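Local coordinates for Sec-alkylsulfatase (Pseudomonas sp., PDB 4AXH), which hydrolyses (R)-configured secondary alkyl sulfates to (S)-alcohols and sulfate with strict inversion of configuration, using a two-zinc centre, at residues A[60-65]-A[355-360]; A[283-288]-A[295-300]; A[305-310]-A[350-355]. All blocks are in the same frame, centred on the assembly; numbering follows the deposited sequence.

Interaction 1 (A[60-65]-A[355-360]); sequences FEAAKR and HNWPVW. With ZN (zinc ion), chain C.
Arg65 lays its whole side chain over one face of the Trp360 indole. CG meets the benzo rim at CZ2, CD sits over the five-membered ring, and the guanidinium continues across the face, so that NH1 comes to 3.4 Å from Trp360 CG. The CD contact qualifies as CH-pi, with 4.0 Å from Arg65 CD to the centroid of the Trp360 five-membered ring. The charged end makes a cation-pi contact: Arg65 CZ stands over the face, 4.1 Å from the centroid of the Trp360 six-membered ring. Guanidinium and indole are stacked, with their centres 4.1 Å apart and their planes at 22°. The torsions explain this reach: with CG anti to the backbone N (chi1 -176°) and an extended chain as far as NE, the arginine runs along the ring. Pro358 CB approaches the opposite face of Trp360, near its rim, and Ala62 CA lies at the ring edge, close to its plane, 3.5 Å from Trp360 NE1. Ala62 CB sits between Pro358 and the Trp360 ring, 3.5 Å from Pro358 O and 3.8 Å from Trp360 CD1. While Ala62 meets the Trp360 edge, Ala63 packs on Trp357, which approaches through its CB, 3.8 Å from Ala63 CA. Trp357 CG is between the backbone N and the carbonyl carbon (chi1 48°), and the indole leads away toward Leu111 and Gln108 of helix 103-111. Across the two segments the evidence is therefore for apolar, CH-pi and cation-pi packing. Helix 58-64 packs here against edge strand 359-360 and the loop before it, which carries His355, a zinc ligand of the metallo-beta-lactamase fold.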
# COMPACT_ATOMS: atom_id res chain seq x y z
N PHE A 60 -2.62 33.84 -12.87
CA PHE A 60 -3.73 34.79 -12.85
C PHE A 60 -4.15 35.14 -14.26
O PHE A 60 -5.34 35.26 -14.51
CB PHE A 60 -3.39 36.06 -12.09
CG PHE A 60 -3.49 35.85 -10.60
CD1 PHE A 60 -4.71 35.55 -10.00
CD2 PHE A 60 -2.37 35.99 -9.80
CE1 PHE A 60 -4.80 35.34 -8.63
CE2 PHE A 60 -2.46 35.79 -8.43
CZ PHE A 60 -3.68 35.46 -7.86
N GLU A 61 -3.18 35.29 -15.18
CA GLU A 61 -3.43 35.57 -16.59
C GLU A 61 -4.08 34.35 -17.23
O GLU A 61 -5.03 34.51 -17.98
CB GLU A 61 -2.14 35.97 -17.34
CG GLU A 61 -2.41 36.73 -18.64
CD GLU A 61 -1.40 36.53 -19.77
OE1 GLU A 61 -0.28 37.07 -19.66
OE2 GLU A 61 -1.76 35.86 -20.77
N ALA A 62 -3.58 33.14 -16.91
CA ALA A 62 -4.12 31.89 -17.48
C ALA A 62 -5.53 31.55 -16.92
O ALA A 62 -6.30 30.90 -17.59
CB ALA A 62 -3.17 30.77 -17.23
N ALA A 63 -5.86 32.00 -15.73
CA ALA A 63 -7.17 31.74 -15.19
C ALA A 63 -8.22 32.73 -15.72
O ALA A 63 -9.32 32.30 -16.02
CB ALA A 63 -7.13 31.76 -13.66
N LYS A 64 -7.88 34.03 -15.82
CA LYS A 64 -8.80 35.09 -16.25
C LYS A 64 -9.04 35.11 -17.75
O LYS A 64 -10.01 35.72 -18.21
CB LYS A 64 -8.31 36.46 -15.76
CG LYS A 64 -8.35 36.63 -14.23
CD LYS A 64 -7.60 37.84 -13.76
CE LYS A 64 -7.73 38.06 -12.28
NZ LYS A 64 -6.90 39.21 -11.83
N ARG A 65 -8.16 34.42 -18.52
CA ARG A 65 -8.21 34.34 -19.97
C ARG A 65 -9.35 33.50 -20.43
O ARG A 65 -9.53 32.37 -19.96
CB ARG A 65 -6.85 33.82 -20.54
CG ARG A 65 -6.77 33.78 -22.06
CD ARG A 65 -5.35 33.63 -22.61
NE ARG A 65 -5.38 33.45 -24.06
CZ ARG A 65 -4.39 32.96 -24.81
NH1 ARG A 65 -3.24 32.62 -24.25
NH2 ARG A 65 -4.56 32.80 -26.12
N HIS A 355 -9.70 19.96 -13.25
CA HIS A 355 -9.56 20.75 -12.05
C HIS A 355 -8.67 21.86 -12.48
O HIS A 355 -7.70 21.60 -13.20
CB HIS A 355 -8.90 19.98 -10.91
CG HIS A 355 -9.79 18.97 -10.28
ND1 HIS A 355 -10.90 19.35 -9.57
CD2 HIS A 355 -9.72 17.63 -10.31
CE1 HIS A 355 -11.46 18.23 -9.17
NE2 HIS A 355 -10.78 17.17 -9.60
N ASN A 356 -9.00 23.11 -12.09
CA ASN A 356 -8.20 24.32 -12.37
C ASN A 356 -8.09 24.81 -13.81
O ASN A 356 -8.76 24.30 -14.70
CB ASN A 356 -6.83 24.26 -11.70
CG ASN A 356 -6.87 23.71 -10.30
OD1 ASN A 356 -6.49 22.57 -10.07
ND2 ASN A 356 -7.30 24.52 -9.35
N TRP A 357 -7.24 25.81 -14.01
CA TRP A 357 -7.03 26.59 -15.23
C TRP A 357 -6.15 25.92 -16.28
O TRP A 357 -5.30 25.07 -15.94
CB TRP A 357 -6.46 28.00 -14.87
CG TRP A 357 -5.32 27.92 -13.92
CD1 TRP A 357 -4.01 27.73 -14.22
CD2 TRP A 357 -5.43 27.78 -12.50
NE1 TRP A 357 -3.28 27.57 -13.06
CE2 TRP A 357 -4.13 27.58 -12.00
CE3 TRP A 357 -6.52 27.80 -11.60
CZ2 TRP A 357 -3.87 27.44 -10.62
CZ3 TRP A 357 -6.27 27.62 -10.24
CH2 TRP A 357 -4.96 27.45 -9.76
N PRO A 358 -6.25 26.38 -17.56
CA PRO A 358 -5.41 25.81 -18.61
C PRO A 358 -4.00 26.41 -18.67
O PRO A 358 -3.79 27.49 -18.18
CB PRO A 358 -6.18 26.18 -19.90
CG PRO A 358 -7.49 26.76 -19.46
CD PRO A 358 -7.20 27.35 -18.14
N VAL A 359 -3.03 25.72 -19.27
CA VAL A 359 -1.70 26.29 -19.49
C VAL A 359 -1.55 26.51 -21.00
O VAL A 359 -1.78 25.58 -21.75
CB VAL A 359 -0.50 25.57 -18.80
CG1 VAL A 359 -0.38 24.13 -19.24
CG2 VAL A 359 0.81 26.33 -19.01
N TRP A 360 -1.26 27.73 -21.44
CA TRP A 360 -1.20 28.09 -22.87
C TRP A 360 0.21 28.13 -23.46
O TRP A 360 1.15 28.51 -22.77
CB TRP A 360 -1.86 29.46 -23.15
CG TRP A 360 -3.08 29.78 -22.33
CD1 TRP A 360 -3.11 30.19 -21.03
CD2 TRP A 360 -4.46 29.64 -22.72
NE1 TRP A 360 -4.40 30.31 -20.60
CE2 TRP A 360 -5.25 30.06 -21.64
CE3 TRP A 360 -5.10 29.26 -23.93
CZ2 TRP A 360 -6.65 30.06 -21.69
CZ3 TRP A 360 -6.49 29.27 -23.98
CH2 TRP A 360 -7.25 29.63 -22.86
ZN ZN C . -11.32 15.29 -9.92
O HOH W 1 -11.16 13.53 -8.76

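Interaction 2 (A[283-288]-A[295-300]); sequences EFQLTL and DMNIYL
Phe284 and Met296, diagonal neighbours on one face of the sheet, lie side by side, pointing the same way. Followed outward, Met296 CB is 3.2 Å from Gln285 O. CG then sits between the backbone N and the carbonyl carbon (chi1 71°), and the extended chain beyond it carries SD to 4.1 Å from Phe284 CB, in an oblique Met-aromatic contact. The tip, CE, reaches 3.6 Å from Phe284 CD1. Ile298 CG1 meets the same ring at its edge, while Val176 of strand 172-176 touches Phe284, Met296 and Ile298. The strands are antiparallel at 158°, neighbours in the beta hairpin 280-286/296-300 of the metallo-beta-lactamase domain. Paired backbone bonds at Glu283/Tyr299 and Gln285/Asn297 fix the register; Phe284/Ile298 and Leu286/Met296 are the non-hydrogen-bonded pairs. On the other face, toward helix 330-344, Asn297 ND2 donates to Gln285 OE1 at 2.9 Å, with N-H...O at 168°. The acceptor lies in the Asn297 amide plane, but the donor stands well above the Gln285 carbonyl plane. Asn297 OD1 accepts from Asn311. Beyond the strand, Thr287 N bonds to Asp295 O at 2.9 Å, and the Asp295 side chain touches His179, a zinc ligand.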
# COMPACT_ATOMS: atom_id res chain seq x y z
N GLU A 283 -8.84 11.36 -29.34
CA GLU A 283 -7.81 10.35 -29.13
C GLU A 283 -7.73 10.25 -27.61
O GLU A 283 -7.54 11.26 -26.91
CB GLU A 283 -6.45 10.76 -29.73
CG GLU A 283 -5.40 9.64 -29.68
CD GLU A 283 -4.11 9.81 -30.47
OE1 GLU A 283 -4.03 10.76 -31.28
OE2 GLU A 283 -3.19 8.99 -30.29
N PHE A 284 -7.96 9.05 -27.11
CA PHE A 284 -7.92 8.70 -25.70
C PHE A 284 -6.64 7.93 -25.41
O PHE A 284 -6.26 7.04 -26.19
CB PHE A 284 -9.13 7.80 -25.36
CG PHE A 284 -10.51 8.36 -25.71
CD1 PHE A 284 -11.09 9.36 -24.94
CD2 PHE A 284 -11.25 7.82 -26.76
CE1 PHE A 284 -12.35 9.86 -25.24
CE2 PHE A 284 -12.53 8.31 -27.05
CZ PHE A 284 -13.07 9.34 -26.30
N GLN A 285 -5.97 8.25 -24.30
CA GLN A 285 -4.75 7.57 -23.83
C GLN A 285 -5.02 6.97 -22.46
O GLN A 285 -5.19 7.73 -21.50
CB GLN A 285 -3.57 8.55 -23.75
CG GLN A 285 -2.32 7.94 -23.06
CD GLN A 285 -1.31 8.93 -22.52
OE1 GLN A 285 -1.56 10.15 -22.42
NE2 GLN A 285 -0.15 8.40 -22.13
N LEU A 286 -5.06 5.63 -22.35
CA LEU A 286 -5.30 4.99 -21.07
C LEU A 286 -4.17 5.27 -20.07
O LEU A 286 -3.02 4.96 -20.36
CB LEU A 286 -5.46 3.47 -21.25
CG LEU A 286 -6.80 2.90 -21.74
CD1 LEU A 286 -6.72 1.38 -21.86
CD2 LEU A 286 -7.92 3.20 -20.79
N THR A 287 -4.50 5.84 -18.90
CA THR A 287 -3.53 6.10 -17.81
C THR A 287 -3.94 5.32 -16.57
O THR A 287 -3.96 5.87 -15.47
CB THR A 287 -3.35 7.60 -17.55
OG1 THR A 287 -4.60 8.12 -17.15
CG2 THR A 287 -2.84 8.36 -18.74
N LEU A 288 -4.25 4.04 -16.75
CA LEU A 288 -4.73 3.16 -15.67
C LEU A 288 -3.81 2.98 -14.49
O LEU A 288 -2.65 2.57 -14.65
CB LEU A 288 -5.22 1.79 -16.19
CG LEU A 288 -6.15 1.76 -17.44
CD1 LEU A 288 -6.44 0.33 -17.85
CD2 LEU A 288 -7.46 2.52 -17.20
N ASP A 295 -8.75 5.30 -15.66
CA ASP A 295 -8.31 6.67 -15.97
C ASP A 295 -7.77 6.82 -17.39
O ASP A 295 -7.26 5.87 -17.96
CB ASP A 295 -7.18 7.01 -14.95
CG ASP A 295 -6.68 8.42 -14.85
OD1 ASP A 295 -7.44 9.36 -15.21
OD2 ASP A 295 -5.55 8.60 -14.37
N MET A 296 -7.83 8.04 -17.92
CA MET A 296 -7.34 8.35 -19.26
C MET A 296 -7.22 9.83 -19.54
O MET A 296 -7.87 10.64 -18.89
CB MET A 296 -8.21 7.67 -20.36
CG MET A 296 -9.59 8.25 -20.53
SD MET A 296 -10.58 7.17 -21.54
CE MET A 296 -12.09 8.15 -21.71
N ASN A 297 -6.41 10.17 -20.56
CA ASN A 297 -6.25 11.54 -21.06
C ASN A 297 -6.99 11.62 -22.40
O ASN A 297 -7.26 10.60 -23.04
CB ASN A 297 -4.76 11.90 -21.25
CG ASN A 297 -3.94 11.91 -20.00
OD1 ASN A 297 -4.38 12.37 -18.93
ND2 ASN A 297 -2.70 11.46 -20.10
N ILE A 298 -7.37 12.81 -22.80
CA ILE A 298 -8.11 13.00 -24.04
C ILE A 298 -7.43 14.07 -24.87
O ILE A 298 -7.33 15.22 -24.44
CB ILE A 298 -9.61 13.30 -23.78
CG1 ILE A 298 -10.25 12.23 -22.87
CG2 ILE A 298 -10.40 13.45 -25.11
CD1 ILE A 298 -10.46 12.65 -21.50
N TYR A 299 -6.91 13.69 -26.03
CA TYR A 299 -6.28 14.65 -26.93
C TYR A 299 -7.30 15.01 -28.02
O TYR A 299 -8.14 14.19 -28.40
CB TYR A 299 -4.93 14.12 -27.49
CG TYR A 299 -4.28 14.99 -28.55
CD1 TYR A 299 -3.67 16.19 -28.22
CD2 TYR A 299 -4.21 14.57 -29.88
CE1 TYR A 299 -3.05 16.98 -29.19
CE2 TYR A 299 -3.57 15.34 -30.85
CZ TYR A 299 -3.00 16.55 -30.51
OH TYR A 299 -2.44 17.32 -31.49
N LEU A 300 -7.29 16.26 -28.44
CA LEU A 300 -8.17 16.78 -29.46
C LEU A 300 -7.32 17.16 -30.66
O LEU A 300 -6.82 18.30 -30.73
CB LEU A 300 -9.03 17.95 -28.95
CG LEU A 300 -9.93 17.60 -27.79
CD1 LEU A 300 -10.64 18.82 -27.26
CD2 LEU A 300 -10.91 16.51 -28.16

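Interaction 3 (A[305-310]-A[350-355]); sequences VLNTAD and VLIQQH. With ZN (zinc ion), chain C; ZN (zinc ion), chain D.
Asp310 and His355 meet at the two-zinc centre, on loops that follow the parallel neighbours 305-307 and 350-352 in a sheet of the metallo-beta-lactamase fold. The backbone bonds establish the pairing: Leu306 N to Val350 O, Ile352 N to Leu306 O at 2.7 Å, and Thr308 N to Ile352 O. Past the strands, Gln354 N donates to Ala309 O at 3.1 Å. Among side-chain bonds, Asn307 uses both ends of its amide: OD1 accepts from Ala309 N at 2.9 Å in an Asx turn, and ND2 gives a straight bond (169°) to Gln354 OE1 at 3.0 Å. OE1 lies in the Asn307 amide plane, but the donor stands well above the Gln354 carbonyl plane. A chi1 of -172° turns the Asn307 amide away from its own N, bringing ND2 beside Ile352 CD1 too. Gln354 OE1 also bonds to Thr136, and NE2 to Asp148 and Ile147 O. Apolar packing brings Val305 CG1 to 3.7 Å from Val350 CG1. Metal bonds close the contact: His355 NE2 binds one zinc at 2.0 Å, together with Asp183 and His184, and Asp310 OD2 bridges that zinc at 2.1 Å and the second zinc at 2.2 Å.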
# COMPACT_ATOMS: atom_id res chain seq x y z
N VAL A 305 -5.26 20.67 -28.57
CA VAL A 305 -5.43 20.83 -27.12
C VAL A 305 -5.33 19.46 -26.46
O VAL A 305 -5.79 18.47 -27.04
CB VAL A 305 -6.68 21.64 -26.64
CG1 VAL A 305 -7.02 22.82 -27.54
CG2 VAL A 305 -7.90 20.78 -26.46
N LEU A 306 -4.72 19.40 -25.27
CA LEU A 306 -4.59 18.16 -24.52
C LEU A 306 -5.30 18.27 -23.18
O LEU A 306 -5.13 19.26 -22.46
CB LEU A 306 -3.12 17.72 -24.35
CG LEU A 306 -2.82 16.49 -23.47
CD1 LEU A 306 -3.25 15.21 -24.14
CD2 LEU A 306 -1.39 16.42 -23.10
N ASN A 307 -6.14 17.27 -22.88
CA ASN A 307 -6.86 17.22 -21.61
C ASN A 307 -6.32 16.03 -20.80
O ASN A 307 -6.44 14.88 -21.21
CB ASN A 307 -8.37 17.21 -21.78
CG ASN A 307 -9.10 17.36 -20.47
OD1 ASN A 307 -8.62 16.94 -19.42
ND2 ASN A 307 -10.28 17.95 -20.50
N THR A 308 -5.70 16.34 -19.65
CA THR A 308 -5.03 15.38 -18.76
C THR A 308 -5.85 14.94 -17.57
O THR A 308 -5.26 14.46 -16.59
CB THR A 308 -3.72 15.98 -18.28
OG1 THR A 308 -4.01 17.10 -17.44
CG2 THR A 308 -2.83 16.40 -19.42
N ALA A 309 -7.20 15.10 -17.62
CA ALA A 309 -8.10 14.74 -16.53
C ALA A 309 -7.52 15.35 -15.22
O ALA A 309 -7.30 16.57 -15.19
CB ALA A 309 -8.20 13.21 -16.43
N ASP A 310 -7.24 14.51 -14.18
CA ASP A 310 -6.62 14.89 -12.89
C ASP A 310 -5.18 14.35 -12.76
O ASP A 310 -4.63 14.31 -11.64
CB ASP A 310 -7.43 14.34 -11.71
CG ASP A 310 -8.87 14.75 -11.64
OD1 ASP A 310 -9.32 15.51 -12.54
OD2 ASP A 310 -9.55 14.33 -10.67
N VAL A 350 -2.50 24.32 -26.09
CA VAL A 350 -3.07 24.63 -24.79
C VAL A 350 -3.47 23.37 -24.12
O VAL A 350 -4.16 22.56 -24.71
CB VAL A 350 -4.19 25.70 -24.80
CG1 VAL A 350 -5.03 25.62 -26.07
CG2 VAL A 350 -5.05 25.65 -23.54
N LEU A 351 -3.00 23.17 -22.89
CA LEU A 351 -3.33 22.02 -22.07
C LEU A 351 -4.54 22.40 -21.19
O LEU A 351 -4.54 23.46 -20.58
CB LEU A 351 -2.13 21.63 -21.20
CG LEU A 351 -2.32 20.48 -20.22
CD1 LEU A 351 -1.09 19.66 -20.15
CD2 LEU A 351 -2.60 20.99 -18.83
N ILE A 352 -5.56 21.53 -21.15
CA ILE A 352 -6.73 21.75 -20.27
C ILE A 352 -6.87 20.61 -19.24
O ILE A 352 -6.30 19.54 -19.41
CB ILE A 352 -8.06 22.12 -20.98
CG1 ILE A 352 -8.59 20.96 -21.84
CG2 ILE A 352 -7.91 23.46 -21.78
CD1 ILE A 352 -10.02 21.04 -22.15
N GLN A 353 -7.57 20.87 -18.15
CA GLN A 353 -7.72 19.88 -17.09
C GLN A 353 -9.14 19.83 -16.54
O GLN A 353 -9.96 20.68 -16.90
CB GLN A 353 -6.74 20.18 -15.95
CG GLN A 353 -5.29 19.99 -16.30
CD GLN A 353 -4.49 21.09 -15.73
OE1 GLN A 353 -4.96 22.21 -15.56
NE2 GLN A 353 -3.25 20.79 -15.45
N GLN A 354 -9.40 18.86 -15.66
CA GLN A 354 -10.72 18.71 -15.06
C GLN A 354 -10.77 19.29 -13.62
O GLN A 354 -11.76 19.17 -12.90
CB GLN A 354 -11.24 17.27 -15.20
CG GLN A 354 -11.30 16.79 -16.67
CD GLN A 354 -12.31 17.60 -17.47
OE1 GLN A 354 -12.00 18.57 -18.16
NE2 GLN A 354 -13.56 17.21 -17.39
N HIS A 355 -9.70 19.96 -13.25
CA HIS A 355 -9.56 20.75 -12.05
C HIS A 355 -8.67 21.86 -12.48
O HIS A 355 -7.70 21.60 -13.20
CB HIS A 355 -8.90 19.98 -10.91
CG HIS A 355 -9.79 18.97 -10.28
ND1 HIS A 355 -10.90 19.35 -9.57
CD2 HIS A 355 -9.72 17.63 -10.31
CE1 HIS A 355 -11.46 18.23 -9.17
NE2 HIS A 355 -10.78 17.17 -9.60
ZN ZN C . -11.32 15.29 -9.92
ZN ZN D . -9.89 12.32 -9.89
O HOH W 1 -11.16 13.53 -8.76

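How the interactions relate
From the N terminus, of the contacting segments the one on helix 58-64 comes first, and its contact with 355-360 closes a loop of nearly 300 residues. Interactions 2 and 3 are both nested inside that loop and follow each other in series: the hairpin 283-288/295-300 closes before 305-310 opens the loop that ends at 350-355. All three reach one mixed sheet. Ile298 N to Asn307 O, 2.8 Å, probably a hydrogen bond, joins interaction 2 to interaction 3; Val359 O to Leu351 N, 2.9 Å, likewise probable, joins interaction 3 to interaction 1. Interactions 1 and 3 share His355, linking the zinc centre to the edge strand 359-360 on which helix 58-64 packs.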